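Local structure of urocanate hydratase (7NED) at residues 200-205 / 225-230; 246-251 / 301-306; 382-387 / 397-402. The protein catalyses the NAD+-dependent hydration of urocanate-type substrates, acting as a thiourocanate hydratase in bacterial ergothioneine catabolism. All blocks are in the same frame, centred on the assembly; numbering follows the deposited sequence.

Contact 1 (200-205 / 225-230); sequences NYLQRK and PVSVGL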
ATOM      1  N   ASN A 200      27.741 -18.752  20.338  1.00 32.85           N
ATOM      2  CA  ASN A 200      28.294 -19.758  19.442  1.00 30.65           C
ATOM      3  C   ASN A 200      27.819 -19.623  18.014  1.00 31.87           C
ATOM      4  O   ASN A 200      27.842 -20.598  17.250  1.00 32.24           O
ATOM      5  CB  ASN A 200      28.021 -21.161  19.971  1.00 33.65           C
ATOM      6  CG  ASN A 200      29.038 -21.547  20.984  1.00 29.47           C
ATOM      7  OD1 ASN A 200      30.218 -21.646  20.656  1.00 26.96           O
ATOM      8  ND2 ASN A 200      28.624 -21.666  22.229  1.00 32.20           N
ATOM      9  N   TYR A 201      27.431 -18.414  17.618  1.00 28.16           N
ATOM     10  CA  TYR A 201      27.339 -18.133  16.201  1.00 28.23           C
ATOM     11  C   TYR A 201      28.709 -17.914  15.599  1.00 29.85           C
ATOM     12  O   TYR A 201      28.897 -18.110  14.382  1.00 26.32           O
ATOM     13  CB  TYR A 201      26.470 -16.907  15.972  1.00 29.33           C
ATOM     14  CG  TYR A 201      25.043 -17.233  15.737  1.00 30.07           C
ATOM     15  CD1 TYR A 201      24.199 -17.633  16.781  1.00 29.20           C
ATOM     16  CD2 TYR A 201      24.525 -17.177  14.442  1.00 28.71           C
ATOM     17  CE1 TYR A 201      22.825 -17.921  16.526  1.00 28.72           C
ATOM     18  CE2 TYR A 201      23.208 -17.496  14.180  1.00 27.63           C
ATOM     19  CZ  TYR A 201      22.361 -17.863  15.224  1.00 28.58           C
ATOM     20  OH  TYR A 201      21.052 -18.152  14.916  1.00 29.83           O
ATOM     21  N   LEU A 202      29.678 -17.585  16.454  1.00 26.89           N
ATOM     22  CA  LEU A 202      31.016 -17.198  16.073  1.00 23.07           C
ATOM     23  C   LEU A 202      32.025 -18.106  16.781  1.00 23.48           C
ATOM     24  O   LEU A 202      31.882 -18.389  17.972  1.00 22.42           O
ATOM     25  CB  LEU A 202      31.238 -15.743  16.441  1.00 23.63           C
ATOM     26  CG  LEU A 202      32.575 -15.191  15.984  1.00 22.05           C
ATOM     27  CD1 LEU A 202      32.666 -15.328  14.491  1.00 19.02           C
ATOM     28  CD2 LEU A 202      32.703 -13.711  16.413  1.00 17.13           C
ATOM     29  N   GLN A 203      33.055 -18.536  16.058  1.00 19.20           N
ATOM     30  CA  GLN A 203      34.011 -19.472  16.664  1.00 20.55           C
ATOM     31  C   GLN A 203      35.179 -18.766  17.330  1.00 24.43           C
ATOM     32  O   GLN A 203      35.598 -19.165  18.427  1.00 24.56           O
ATOM     33  CB  GLN A 203      34.547 -20.433  15.608  1.00 20.17           C
ATOM     34  CG  GLN A 203      33.582 -21.576  15.310  1.00 27.79           C
ATOM     35  CD  GLN A 203      34.014 -22.412  14.117  1.00 25.24           C
ATOM     36  OE1 GLN A 203      35.072 -22.166  13.531  1.00 23.09           O
ATOM     37  NE2 GLN A 203      33.193 -23.413  13.750  1.00 28.05           N
ATOM     38  N   ARG A 204      35.739 -17.753  16.669  1.00 22.20           N
ATOM     39  CA  ARG A 204      36.944 -17.076  17.124  1.00 24.34           C
ATOM     40  C   ARG A 204      36.789 -15.571  16.962  1.00 25.02           C
ATOM     41  O   ARG A 204      36.041 -15.110  16.102  1.00 21.40           O
ATOM     42  CB  ARG A 204      38.191 -17.497  16.333  1.00 22.88           C
ATOM     43  CG  ARG A 204      38.516 -18.951  16.447  1.00 25.52           C
ATOM     44  CD  ARG A 204      39.763 -19.297  15.651  1.00 26.43           C
ATOM     45  NE  ARG A 204      39.950 -20.736  15.598  1.00 32.33           N
ATOM     46  CZ  ARG A 204      40.823 -21.359  14.810  1.00 36.27           C
ATOM     47  NH1 ARG A 204      41.650 -20.676  14.016  1.00 33.64           N
ATOM     48  NH2 ARG A 204      40.862 -22.671  14.820  1.00 33.82           N
ATOM     49  N   LYS A 205      37.526 -14.803  17.776  1.00 24.62           N
ATOM     50  CA  LYS A 205      37.552 -13.346  17.650  1.00 21.82           C
ATOM     51  C   LYS A 205      38.985 -12.856  17.794  1.00 25.47           C
ATOM     52  O   LYS A 205      39.836 -13.516  18.387  1.00 25.06           O
ATOM     53  CB  LYS A 205      36.663 -12.659  18.695  1.00 22.28           C
ATOM     54  CG  LYS A 205      37.310 -12.635  20.089  1.00 30.40           C
ATOM     55  CD  LYS A 205      36.473 -11.858  21.122  1.00 32.49           C
ATOM     56  CE  LYS A 205      37.343 -11.290  22.249  1.00 34.04           C
ATOM     57  NZ  LYS A 205      36.590 -10.393  23.183  1.00 31.11           N
ATOM     58  N   PRO A 225      36.390 -25.582   8.064  1.00 20.51           N
ATOM     59  CA  PRO A 225      35.628 -24.349   8.277  1.00 20.96           C
ATOM     60  C   PRO A 225      36.165 -23.583   9.481  1.00 22.31           C
ATOM     61  O   PRO A 225      36.700 -24.164  10.434  1.00 18.40           O
ATOM     62  CB  PRO A 225      34.211 -24.867   8.546  1.00 17.95           C
ATOM     63  CG  PRO A 225      34.446 -26.183   9.227  1.00 25.01           C
ATOM     64  CD  PRO A 225      35.671 -26.764   8.564  1.00 22.40           C
ATOM     65  N   VAL A 226      36.029 -22.254   9.434  1.00 16.70           N
ATOM     66  CA  VAL A 226      36.311 -21.444  10.610  1.00 17.74           C
ATOM     67  C   VAL A 226      35.531 -20.154  10.456  1.00 17.91           C
ATOM     68  O   VAL A 226      35.313 -19.689   9.342  1.00 17.03           O
ATOM     69  CB  VAL A 226      37.825 -21.155  10.753  1.00 16.91           C
ATOM     70  CG1 VAL A 226      38.231 -20.100   9.716  1.00 18.28           C
ATOM     71  CG2 VAL A 226      38.189 -20.764  12.199  1.00 17.37           C
ATOM     72  N   SER A 227      35.119 -19.576  11.579  1.00 17.03           N
ATOM     73  CA  SER A 227      34.553 -18.229  11.595  1.00 17.25           C
ATOM     74  C   SER A 227      35.390 -17.341  12.499  1.00 19.95           C
ATOM     75  O   SER A 227      35.702 -17.702  13.642  1.00 20.07           O
ATOM     76  CB  SER A 227      33.085 -18.194  12.025  1.00 15.13           C
ATOM     77  OG  SER A 227      32.840 -18.804  13.276  1.00 17.47           O
ATOM     78  N   VAL A 228      35.759 -16.182  11.976  1.00 17.31           N
ATOM     79  CA  VAL A 228      36.580 -15.240  12.715  1.00 19.02           C
ATOM     80  C   VAL A 228      35.873 -13.898  12.727  1.00 19.89           C
ATOM     81  O   VAL A 228      35.526 -13.363  11.673  1.00 19.97           O
ATOM     82  CB  VAL A 228      37.972 -15.100  12.092  1.00 21.16           C
ATOM     83  CG1 VAL A 228      38.789 -14.132  12.923  1.00 18.63           C
ATOM     84  CG2 VAL A 228      38.634 -16.476  11.968  1.00 19.80           C
ATOM     85  N   GLY A 229      35.666 -13.345  13.929  1.00 19.60           N
ATOM     86  CA  GLY A 229      35.176 -12.000  14.071  1.00 20.64           C
ATOM     87  C   GLY A 229      36.358 -11.084  14.312  1.00 25.76           C
ATOM     88  O   GLY A 229      37.109 -11.259  15.273  1.00 23.48           O
ATOM     89  N   LEU A 230      36.539 -10.133  13.415  1.00 21.71           N
ATOM     90  CA  LEU A 230      37.605  -9.147  13.510  1.00 23.09           C
ATOM     91  C   LEU A 230      37.011  -7.814  13.925  1.00 21.82           C
ATOM     92  O   LEU A 230      36.175  -7.256  13.203  1.00 21.96           O
ATOM     93  CB  LEU A 230      38.323  -9.015  12.174  1.00 21.97           C
ATOM     94  CG  LEU A 230      39.408  -7.950  12.089  1.00 24.32           C
ATOM     95  CD1 LEU A 230      40.506  -8.210  13.116  1.00 24.87           C
ATOM     96  CD2 LEU A 230      39.922  -7.847  10.650  1.00 23.50           C
TER
HETATM   97  O   HOH W   1      30.487 -20.381  13.101  1.00 19.36           O

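Contact 2 (246-251 / 301-306); sequences ITPDIV and LELKKR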
ATOM      1  N   ILE A 246      45.181  -9.388  -1.229  1.00 30.52           N
ATOM      2  CA  ILE A 246      44.462 -10.544  -0.723  1.00 32.82           C
ATOM      3  C   ILE A 246      43.038 -10.475  -1.268  1.00 33.21           C
ATOM      4  O   ILE A 246      42.286  -9.554  -0.933  1.00 28.31           O
ATOM      5  CB  ILE A 246      44.477 -10.561   0.805  1.00 30.83           C
ATOM      6  CG1 ILE A 246      45.893 -10.873   1.299  1.00 35.34           C
ATOM      7  CG2 ILE A 246      43.495 -11.560   1.336  1.00 29.39           C
ATOM      8  CD1 ILE A 246      45.988 -11.086   2.780  1.00 35.67           C
ATOM      9  N   THR A 247      42.678 -11.428  -2.135  1.00 30.16           N
ATOM     10  CA  THR A 247      41.341 -11.475  -2.728  1.00 25.05           C
ATOM     11  C   THR A 247      40.613 -12.660  -2.130  1.00 26.31           C
ATOM     12  O   THR A 247      40.988 -13.811  -2.409  1.00 22.60           O
ATOM     13  CB  THR A 247      41.381 -11.596  -4.256  1.00 27.22           C
ATOM     14  OG1 THR A 247      42.131 -10.516  -4.813  1.00 30.39           O
ATOM     15  CG2 THR A 247      39.974 -11.551  -4.856  1.00 22.83           C
ATOM     16  N   PRO A 248      39.624 -12.451  -1.270  1.00 20.98           N
ATOM     17  CA  PRO A 248      38.806 -13.578  -0.822  1.00 22.20           C
ATOM     18  C   PRO A 248      38.066 -14.158  -2.012  1.00 19.13           C
ATOM     19  O   PRO A 248      37.926 -13.519  -3.060  1.00 22.66           O
ATOM     20  CB  PRO A 248      37.832 -12.941   0.196  1.00 24.40           C
ATOM     21  CG  PRO A 248      38.405 -11.591   0.510  1.00 22.05           C
ATOM     22  CD  PRO A 248      39.140 -11.167  -0.730  1.00 22.23           C
ATOM     23  N   ASP A 249      37.560 -15.376  -1.828  1.00 19.69           N
ATOM     24  CA  ASP A 249      36.795 -16.030  -2.885  1.00 19.75           C
ATOM     25  C   ASP A 249      35.404 -15.449  -2.995  1.00 18.62           C
ATOM     26  O   ASP A 249      34.812 -15.442  -4.089  1.00 20.42           O
ATOM     27  CB  ASP A 249      36.717 -17.526  -2.609  1.00 20.75           C
ATOM     28  CG  ASP A 249      38.107 -18.159  -2.549  1.00 26.44           C
ATOM     29  OD1 ASP A 249      38.776 -18.108  -3.606  1.00 25.82           O
ATOM     30  OD2 ASP A 249      38.536 -18.647  -1.469  1.00 23.07           O
ATOM     31  N   ILE A 250      34.883 -14.947  -1.884  1.00 17.43           N
ATOM     32  CA  ILE A 250      33.533 -14.383  -1.833  1.00 19.93           C
ATOM     33  C   ILE A 250      33.571 -13.150  -0.954  1.00 16.17           C
ATOM     34  O   ILE A 250      34.233 -13.140   0.079  1.00 17.10           O
ATOM     35  CB  ILE A 250      32.526 -15.385  -1.256  1.00 16.75           C
ATOM     36  CG1 ILE A 250      32.468 -16.633  -2.138  1.00 19.69           C
ATOM     37  CG2 ILE A 250      31.159 -14.727  -1.177  1.00 20.85           C
ATOM     38  CD1 ILE A 250      31.729 -17.779  -1.479  1.00 18.43           C
ATOM     39  N   VAL A 251      32.873 -12.100  -1.365  1.00 17.17           N
ATOM     40  CA  VAL A 251      32.865 -10.875  -0.593  1.00 16.51           C
ATOM     41  C   VAL A 251      31.444 -10.340  -0.561  1.00 16.06           C
ATOM     42  O   VAL A 251      30.815 -10.195  -1.611  1.00 19.75           O
ATOM     43  CB  VAL A 251      33.802  -9.817  -1.189  1.00 19.62           C
ATOM     44  CG1 VAL A 251      33.727  -8.517  -0.358  1.00 18.22           C
ATOM     45  CG2 VAL A 251      35.267 -10.387  -1.294  1.00 18.95           C
ATOM     46  N   LEU A 301      34.494  -3.597  -5.381  1.00 23.32           N
ATOM     47  CA  LEU A 301      34.572  -3.582  -6.821  1.00 23.70           C
ATOM     48  C   LEU A 301      35.972  -4.046  -7.280  1.00 25.19           C
ATOM     49  O   LEU A 301      36.092  -4.781  -8.184  1.00 26.97           O
ATOM     50  CB  LEU A 301      34.215  -2.208  -7.367  1.00 25.44           C
ATOM     51  CG  LEU A 301      32.745  -1.823  -7.473  1.00 26.45           C
ATOM     52  CD1 LEU A 301      32.600  -0.347  -7.669  1.00 29.18           C
ATOM     53  CD2 LEU A 301      32.025  -2.595  -8.536  1.00 25.21           C
ATOM     54  N   GLU A 302      36.996  -3.663  -6.572  1.00 25.29           N
ATOM     55  CA  GLU A 302      38.316  -4.088  -6.944  1.00 30.10           C
ATOM     56  C   GLU A 302      38.460  -5.587  -6.705  1.00 33.73           C
ATOM     57  O   GLU A 302      39.000  -6.286  -7.524  1.00 31.23           O
ATOM     58  CB  GLU A 302      39.355  -3.295  -6.204  1.00 28.97           C
ATOM     59  CG  GLU A 302      40.765  -3.622  -6.612  1.00 36.16           C
ATOM     60  CD  GLU A 302      41.131  -3.253  -8.053  1.00 44.66           C
ATOM     61  OE1 GLU A 302      41.940  -4.023  -8.635  1.00 45.14           O
ATOM     62  OE2 GLU A 302      40.680  -2.195  -8.560  1.00 41.16           O
ATOM     63  N   LEU A 303      37.933  -6.067  -5.583  1.00 27.74           N
ATOM     64  CA  LEU A 303      38.003  -7.475  -5.290  1.00 26.92           C
ATOM     65  C   LEU A 303      37.274  -8.266  -6.367  1.00 27.86           C
ATOM     66  O   LEU A 303      37.704  -9.309  -6.771  1.00 24.92           O
ATOM     67  CB  LEU A 303      37.514  -7.803  -3.883  1.00 29.00           C
ATOM     68  CG  LEU A 303      38.340  -7.236  -2.722  1.00 27.26           C
ATOM     69  CD1 LEU A 303      37.668  -7.344  -1.378  1.00 21.17           C
ATOM     70  CD2 LEU A 303      39.779  -7.728  -2.692  1.00 26.43           C
ATOM     71  N   LYS A 304      36.174  -7.726  -6.825  1.00 23.87           N
ATOM     72  CA  LYS A 304      35.415  -8.370  -7.893  1.00 27.42           C
ATOM     73  C   LYS A 304      36.247  -8.512  -9.157  1.00 30.50           C
ATOM     74  O   LYS A 304      36.204  -9.547  -9.826  1.00 30.48           O
ATOM     75  CB  LYS A 304      34.156  -7.576  -8.192  1.00 22.95           C
ATOM     76  CG  LYS A 304      33.416  -8.037  -9.445  1.00 23.65           C
ATOM     77  CD  LYS A 304      32.064  -7.266  -9.604  1.00 22.86           C
ATOM     78  CE  LYS A 304      31.319  -7.676 -10.871  1.00 24.81           C
ATOM     79  NZ  LYS A 304      31.065  -9.135 -10.819  1.00 29.52           N
ATOM     80  N   LYS A 305      37.009  -7.479  -9.492  1.00 29.15           N
ATOM     81  CA  LYS A 305      37.850  -7.507 -10.681  1.00 34.07           C
ATOM     82  C   LYS A 305      39.041  -8.453 -10.516  1.00 33.03           C
ATOM     83  O   LYS A 305      39.539  -8.980 -11.528  1.00 33.66           O
ATOM     84  CB  LYS A 305      38.269  -6.100 -11.028  1.00 34.76           C
ATOM     85  N   ARG A 306      39.458  -8.704  -9.303  1.00 26.86           N
ATOM     86  CA  ARG A 306      40.509  -9.690  -9.080  1.00 29.21           C
ATOM     87  C   ARG A 306      39.967 -11.108  -8.941  1.00 28.89           C
ATOM     88  O   ARG A 306      40.734 -12.032  -8.646  1.00 25.60           O
ATOM     89  CB  ARG A 306      41.340  -9.302  -7.857  1.00 29.18           C
ATOM     90  CG  ARG A 306      41.817  -7.865  -7.943  1.00 30.37           C
ATOM     91  CD  ARG A 306      42.614  -7.449  -6.721  1.00 33.41           C
ATOM     92  NE  ARG A 306      43.288  -6.178  -6.976  1.00 31.48           N
ATOM     93  CZ  ARG A 306      44.045  -5.531  -6.096  1.00 30.57           C
ATOM     94  NH1 ARG A 306      44.253  -6.019  -4.867  1.00 26.32           N
ATOM     95  NH2 ARG A 306      44.604  -4.391  -6.463  1.00 33.16           N
TER
HETATM   96  O   HOH W   2      43.068  -8.180  -3.213  1.00 29.93           O

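Contact 3 (382-387 / 397-402); sequences NWIRLA and PARIGW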
ATOM      1  N   ASN A 382      18.590 -31.840   4.902  1.00 21.27           N
ATOM      2  CA  ASN A 382      19.913 -31.341   5.269  1.00 22.91           C
ATOM      3  C   ASN A 382      19.810 -30.139   6.199  1.00 22.65           C
ATOM      4  O   ASN A 382      20.489 -30.082   7.228  1.00 20.42           O
ATOM      5  CB  ASN A 382      20.698 -30.970   4.005  1.00 20.63           C
ATOM      6  CG  ASN A 382      22.019 -30.241   4.309  1.00 27.95           C
ATOM      7  OD1 ASN A 382      22.187 -29.035   3.975  1.00 28.63           O
ATOM      8  ND2 ASN A 382      22.950 -30.943   4.960  1.00 21.99           N
ATOM      9  N   TRP A 383      18.968 -29.151   5.846  1.00 19.37           N
ATOM     10  CA  TRP A 383      18.919 -27.927   6.639  1.00 18.81           C
ATOM     11  C   TRP A 383      18.466 -28.217   8.072  1.00 18.92           C
ATOM     12  O   TRP A 383      19.057 -27.726   9.041  1.00 20.93           O
ATOM     13  CB  TRP A 383      17.984 -26.883   5.975  1.00 17.52           C
ATOM     14  CG  TRP A 383      17.837 -25.803   6.943  1.00 17.17           C
ATOM     15  CD1 TRP A 383      16.722 -25.500   7.684  1.00 17.73           C
ATOM     16  CD2 TRP A 383      18.862 -24.923   7.379  1.00 17.72           C
ATOM     17  NE1 TRP A 383      16.995 -24.458   8.548  1.00 18.56           N
ATOM     18  CE2 TRP A 383      18.309 -24.092   8.380  1.00 18.14           C
ATOM     19  CE3 TRP A 383      20.211 -24.757   7.027  1.00 18.50           C
ATOM     20  CZ2 TRP A 383      19.045 -23.109   9.016  1.00 16.94           C
ATOM     21  CZ3 TRP A 383      20.937 -23.770   7.656  1.00 21.81           C
ATOM     22  CH2 TRP A 383      20.362 -22.967   8.650  1.00 18.08           C
ATOM     23  N   ILE A 384      17.409 -29.011   8.232  1.00 16.64           N
ATOM     24  CA  ILE A 384      16.868 -29.267   9.569  1.00 18.15           C
ATOM     25  C   ILE A 384      17.896 -30.002  10.427  1.00 21.75           C
ATOM     26  O   ILE A 384      18.107 -29.666  11.605  1.00 19.17           O
ATOM     27  CB  ILE A 384      15.530 -30.029   9.451  1.00 17.79           C
ATOM     28  CG1 ILE A 384      14.456 -29.076   8.854  1.00 17.55           C
ATOM     29  CG2 ILE A 384      15.070 -30.609  10.789  1.00 18.13           C
ATOM     30  CD1 ILE A 384      14.179 -27.782   9.730  1.00 15.72           C
ATOM     31  N   ARG A 385      18.590 -30.978   9.847  1.00 21.94           N
ATOM     32  CA  ARG A 385      19.645 -31.652  10.611  1.00 20.33           C
ATOM     33  C   ARG A 385      20.675 -30.649  11.100  1.00 19.84           C
ATOM     34  O   ARG A 385      21.051 -30.642  12.281  1.00 20.62           O
ATOM     35  CB  ARG A 385      20.318 -32.735   9.764  1.00 21.57           C
ATOM     36  CG  ARG A 385      19.403 -33.923   9.550  1.00 23.71           C
ATOM     37  CD  ARG A 385      20.115 -35.148   8.937  1.00 26.05           C
ATOM     38  NE  ARG A 385      19.105 -36.199   8.915  1.00 38.12           N
ATOM     39  CZ  ARG A 385      18.387 -36.502   7.838  1.00 40.20           C
ATOM     40  NH1 ARG A 385      18.634 -35.868   6.699  1.00 37.18           N
ATOM     41  NH2 ARG A 385      17.459 -37.455   7.889  1.00 35.63           N
ATOM     42  N   LEU A 386      21.106 -29.765  10.210  1.00 20.41           N
ATOM     43  CA  LEU A 386      22.115 -28.785  10.567  1.00 20.55           C
ATOM     44  C   LEU A 386      21.596 -27.831  11.630  1.00 20.39           C
ATOM     45  O   LEU A 386      22.302 -27.522  12.605  1.00 18.24           O
ATOM     46  CB  LEU A 386      22.564 -28.023   9.322  1.00 20.69           C
ATOM     47  CG  LEU A 386      23.423 -28.767   8.289  1.00 21.90           C
ATOM     48  CD1 LEU A 386      23.659 -27.821   7.127  1.00 21.54           C
ATOM     49  CD2 LEU A 386      24.731 -29.295   8.861  1.00 20.46           C
ATOM     50  N   ALA A 387      20.368 -27.323  11.443  1.00 20.09           N
ATOM     51  CA  ALA A 387      19.841 -26.327  12.367  1.00 20.07           C
ATOM     52  C   ALA A 387      19.618 -26.928  13.747  1.00 18.85           C
ATOM     53  O   ALA A 387      19.952 -26.312  14.765  1.00 18.79           O
ATOM     54  CB  ALA A 387      18.539 -25.723  11.816  1.00 19.92           C
ATOM     55  N   PRO A 397      12.041 -20.809  21.684  1.00 18.01           N
ATOM     56  CA  PRO A 397      12.529 -21.762  20.675  1.00 14.55           C
ATOM     57  C   PRO A 397      11.802 -21.551  19.359  1.00 19.85           C
ATOM     58  O   PRO A 397      10.579 -21.404  19.339  1.00 14.98           O
ATOM     59  CB  PRO A 397      12.204 -23.129  21.289  1.00 17.74           C
ATOM     60  CG  PRO A 397      12.181 -22.847  22.805  1.00 21.06           C
ATOM     61  CD  PRO A 397      11.582 -21.480  22.923  1.00 16.01           C
ATOM     62  N   ALA A 398      12.558 -21.541  18.257  1.00 16.55           N
ATOM     63  CA  ALA A 398      11.983 -21.278  16.940  1.00 14.90           C
ATOM     64  C   ALA A 398      12.814 -22.009  15.892  1.00 18.26           C
ATOM     65  O   ALA A 398      13.951 -22.415  16.149  1.00 16.34           O
ATOM     66  CB  ALA A 398      11.945 -19.771  16.643  1.00 14.57           C
ATOM     67  N   ARG A 399      12.263 -22.101  14.679  1.00 16.37           N
ATOM     68  CA  ARG A 399      12.952 -22.767  13.587  1.00 14.61           C
ATOM     69  C   ARG A 399      12.686 -22.024  12.291  1.00 17.02           C
ATOM     70  O   ARG A 399      11.557 -21.571  12.057  1.00 16.01           O
ATOM     71  CB  ARG A 399      12.504 -24.238  13.462  1.00 14.52           C
ATOM     72  CG  ARG A 399      13.162 -25.028  12.313  1.00 15.87           C
ATOM     73  CD  ARG A 399      14.692 -25.232  12.516  1.00 15.17           C
ATOM     74  NE  ARG A 399      15.006 -26.142  13.614  1.00 14.60           N
ATOM     75  CZ  ARG A 399      15.831 -25.876  14.624  1.00 17.05           C
ATOM     76  NH1 ARG A 399      16.457 -24.697  14.734  1.00 18.11           N
ATOM     77  NH2 ARG A 399      15.978 -26.787  15.569  1.00 17.67           N
ATOM     78  N   ILE A 400      13.749 -21.871  11.480  1.00 17.41           N
ATOM     79  CA  ILE A 400      13.650 -21.396  10.101  1.00 16.62           C
ATOM     80  C   ILE A 400      13.669 -22.609   9.184  1.00 19.37           C
ATOM     81  O   ILE A 400      14.436 -23.568   9.404  1.00 17.23           O
ATOM     82  CB  ILE A 400      14.784 -20.417   9.747  1.00 17.61           C
ATOM     83  CG1 ILE A 400      14.583 -19.835   8.334  1.00 15.23           C
ATOM     84  CG2 ILE A 400      16.111 -21.090   9.847  1.00 15.68           C
ATOM     85  CD1 ILE A 400      13.325 -18.826   8.283  1.00 14.92           C
ATOM     86  N   GLY A 401      12.815 -22.593   8.153  1.00 15.75           N
ATOM     87  CA  GLY A 401      12.848 -23.725   7.242  1.00 16.96           C
ATOM     88  C   GLY A 401      12.193 -23.350   5.933  1.00 19.66           C
ATOM     89  O   GLY A 401      10.982 -23.123   5.888  1.00 18.41           O
ATOM     90  N   TRP A 402      12.985 -23.220   4.874  1.00 18.80           N
ATOM     91  CA  TRP A 402      12.457 -22.724   3.608  1.00 16.75           C
ATOM     92  C   TRP A 402      11.625 -23.807   2.952  1.00 15.92           C
ATOM     93  O   TRP A 402      12.118 -24.909   2.672  1.00 20.35           O
ATOM     94  CB  TRP A 402      13.590 -22.285   2.680  1.00 16.46           C
ATOM     95  CG  TRP A 402      14.159 -20.970   3.052  1.00 18.10           C
ATOM     96  CD1 TRP A 402      14.541 -20.567   4.298  1.00 15.64           C
ATOM     97  CD2 TRP A 402      14.428 -19.874   2.167  1.00 16.66           C
ATOM     98  NE1 TRP A 402      15.030 -19.280   4.244  1.00 16.52           N
ATOM     99  CE2 TRP A 402      14.956 -18.828   2.948  1.00 14.96           C
ATOM    100  CE3 TRP A 402      14.263 -19.675   0.789  1.00 17.62           C
ATOM    101  CZ2 TRP A 402      15.321 -17.568   2.397  1.00 16.26           C
ATOM    102  CZ3 TRP A 402      14.604 -18.424   0.244  1.00 16.81           C
ATOM    103  CH2 TRP A 402      15.136 -17.393   1.049  1.00 18.31           C
TER

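Contact 1 (200-205 / 225-230)
Ser227 and Gln203 grip each other through two hydrogen bonds where strand 204-206, an outermost strand of the parallel Rossmann-like sheet, begins to pair with strand 226-231. Gln203 N donates to Ser227 OG at 2.8 Å, and in return Ser227 N donates to Gln203 OE1 at 3.2 Å. The second donor sits 59° out of the amide carbonyl plane, so it approaches from above that plane and not along a lone pair.

The Gln203 side chain, followed outward, lies along Ser227: CB rests 3.3 Å from Ser227 OG, CG stays near the same hydroxyl, CD is about equally far from Ser227 OG and Ser227 N, and OE1 reaches the amide N-H while also approaching Val226 CA. With CG anti to the carbonyl carbon (chi1 -80°) and the chain extended beyond it, the amide is carried to the neighbouring backbone. A water joins Ser227 OG to Tyr201 O.

Farther along, regular parallel pairing takes over. Arg204 N donates to Ser227 O, and Gly229 N to Arg204 O at 2.8 Å in a nearly straight bond (169° at the hydrogen). The Arg204 side chain lies on the face it shares with Val228, and Val226 CG2 sits 3.7 Å above the centre of the Arg204 guanidinium plane; Arg204 also makes a cation-pi contact with Trp215. On the other face Leu202 CD2 comes within 3.8 Å of Gly229 CA, where a beta carbon would collide with it. Lys205 extends from that face to salt bridges with Asp194 and Glu190.

The pairing closes the beta-alpha-beta unit through helix 209-222. Its chemistry implies that side-chain groups of Gln203 and Ser227 continue the hydrogen bonding beyond the backbone ladder, using an amide oxygen and a hydroxyl to satisfy main-chain N-H groups at the strand start.

Contact 2 (246-251 / 301-306)
Leu303 meets Pro248 and Val251 where the last turns of helix 282-305 pack against the loop entering strand 250-251, within the parallel sheet of the Rossmann-like domain. Strand 250-251 pairs with strands 159-163 and 309-312, while Val242 of helix 234-243 also touches Leu303.

Along the helix, Glu302 comes first and contributes indirectly, its OE1 forming a salt bridge with Arg306 NE at 3.0 Å; the hydrogen bond within it is weak, bent to 133° at the hydrogen. Next, Leu303 divides its two methyls. CD1 lies 3.9 Å from Val251 CG2, and CD2 lies 4.0 Å from Pro248 CD while also approaching Ile246 O; the leucine side chain crosses both apolar partners at about a right angle. Placing CG anti to the carbonyl carbon (chi1 -65°) sends these methyls toward Val251 and Pro248. Leu303 O faces Thr247 CG2 at 3.7 Å.

Arg306, the first residue to leave helical geometry, runs its aliphatic part past Thr247. Arg306 CB is 3.4 Å from Thr247 OG1, and CD of the same extended chain is only slightly farther from that oxygen. A water joins the two side chains, accepting from Arg306 NH1 and hydrogen-bonding to Thr247 OG1 at 3.0 Å. Replacing Thr247 by alanine removes hydroxyl and methyl, and is likely to leave that water without one partner and to open a gap beside Leu303 O. The guanidinium has Glu302 CG over one face, and its NH1 also donates to Val242 O. The water lies at its edge, in its plane, 3.0 Å from Arg306 NH1.

Contact 3 (382-387 / 397-402)
Trp383 and Ile400 make the polar and apolar join between helix 378-390 and strand 398-400, an outermost strand of the eight-stranded mixed sheet, which also takes in strands 69-74, 77-83 and 91-95. The axes of segments 382-387 and 398-400 approach to 9.7 Å at 143°, so the helix runs roughly antiparallel to the strand that follows it, in a helix-on-sheet packing.

The tight part is the indole. Its pyrrole edge meets the backbone: Trp383 NE1 donates to Ile400 O at 2.8 Å, the oxygen lying near the ring plane while the donor stands above the carbonyl plane. The bond bends to 142° at the hydrogen. Along the same side of the ring, Trp383 CZ2 touches Ile400 CG2 at 3.7 Å, so one residue supplies both a carbonyl and a methyl to the indole. With CG anti to the backbone N (chi1 171°), the ring lies beside its own helix, where Ala387 CB lies over one face, offset toward the rim. Tyr140 and Gln137 of helix 133-150 also pack against it.

No solvent side appears here, because the touching residues are all buried; the contrast is with a half that has no hydrogen bond across the segments. Ile384 CD1 crosses the aliphatic part of Arg399, reaching its CD at 3.8 Å. The loosest approach is Trp383 CD1 to Gly401 CA, 4.3 Å. Arg399 bends at chi2 and chi3, which folds its guanidinium back against the helix. The buried charge is met from outside the pair: NH2 forms a salt bridge with Asp367 and NH1 hydrogen-bonds to Gln133, which probably fixes the rotation of the group. The side chain of Ile400 is about 6 Å from bound urocanate, which places the contact probably in the layer behind its pocket. Over one face of the Arg399 guanidinium lies the Ala387 methyl, CB being 3.7 Å from Arg399 NH1.

How the contacts relate
From the N terminus the three contacts follow in series, none nested in or crossing another. Contact 1 closes first, with helix 209-222 between its strands at one border of the parallel sheet. Contact 2 opens after it and closes a longer excursion, about half of it helical, bringing the end of helix 282-305 back beside strand 250-251 in the same sheet; the two centres are 21 Å apart. The chain then leaves the Rossmann-like domain, and contact 3 closes the short connection between helix 378-390 and strand 398-400 in the C-terminal domain. Its nearest atoms are about 8 Å from contact 1 and about 15 Å from contact 2.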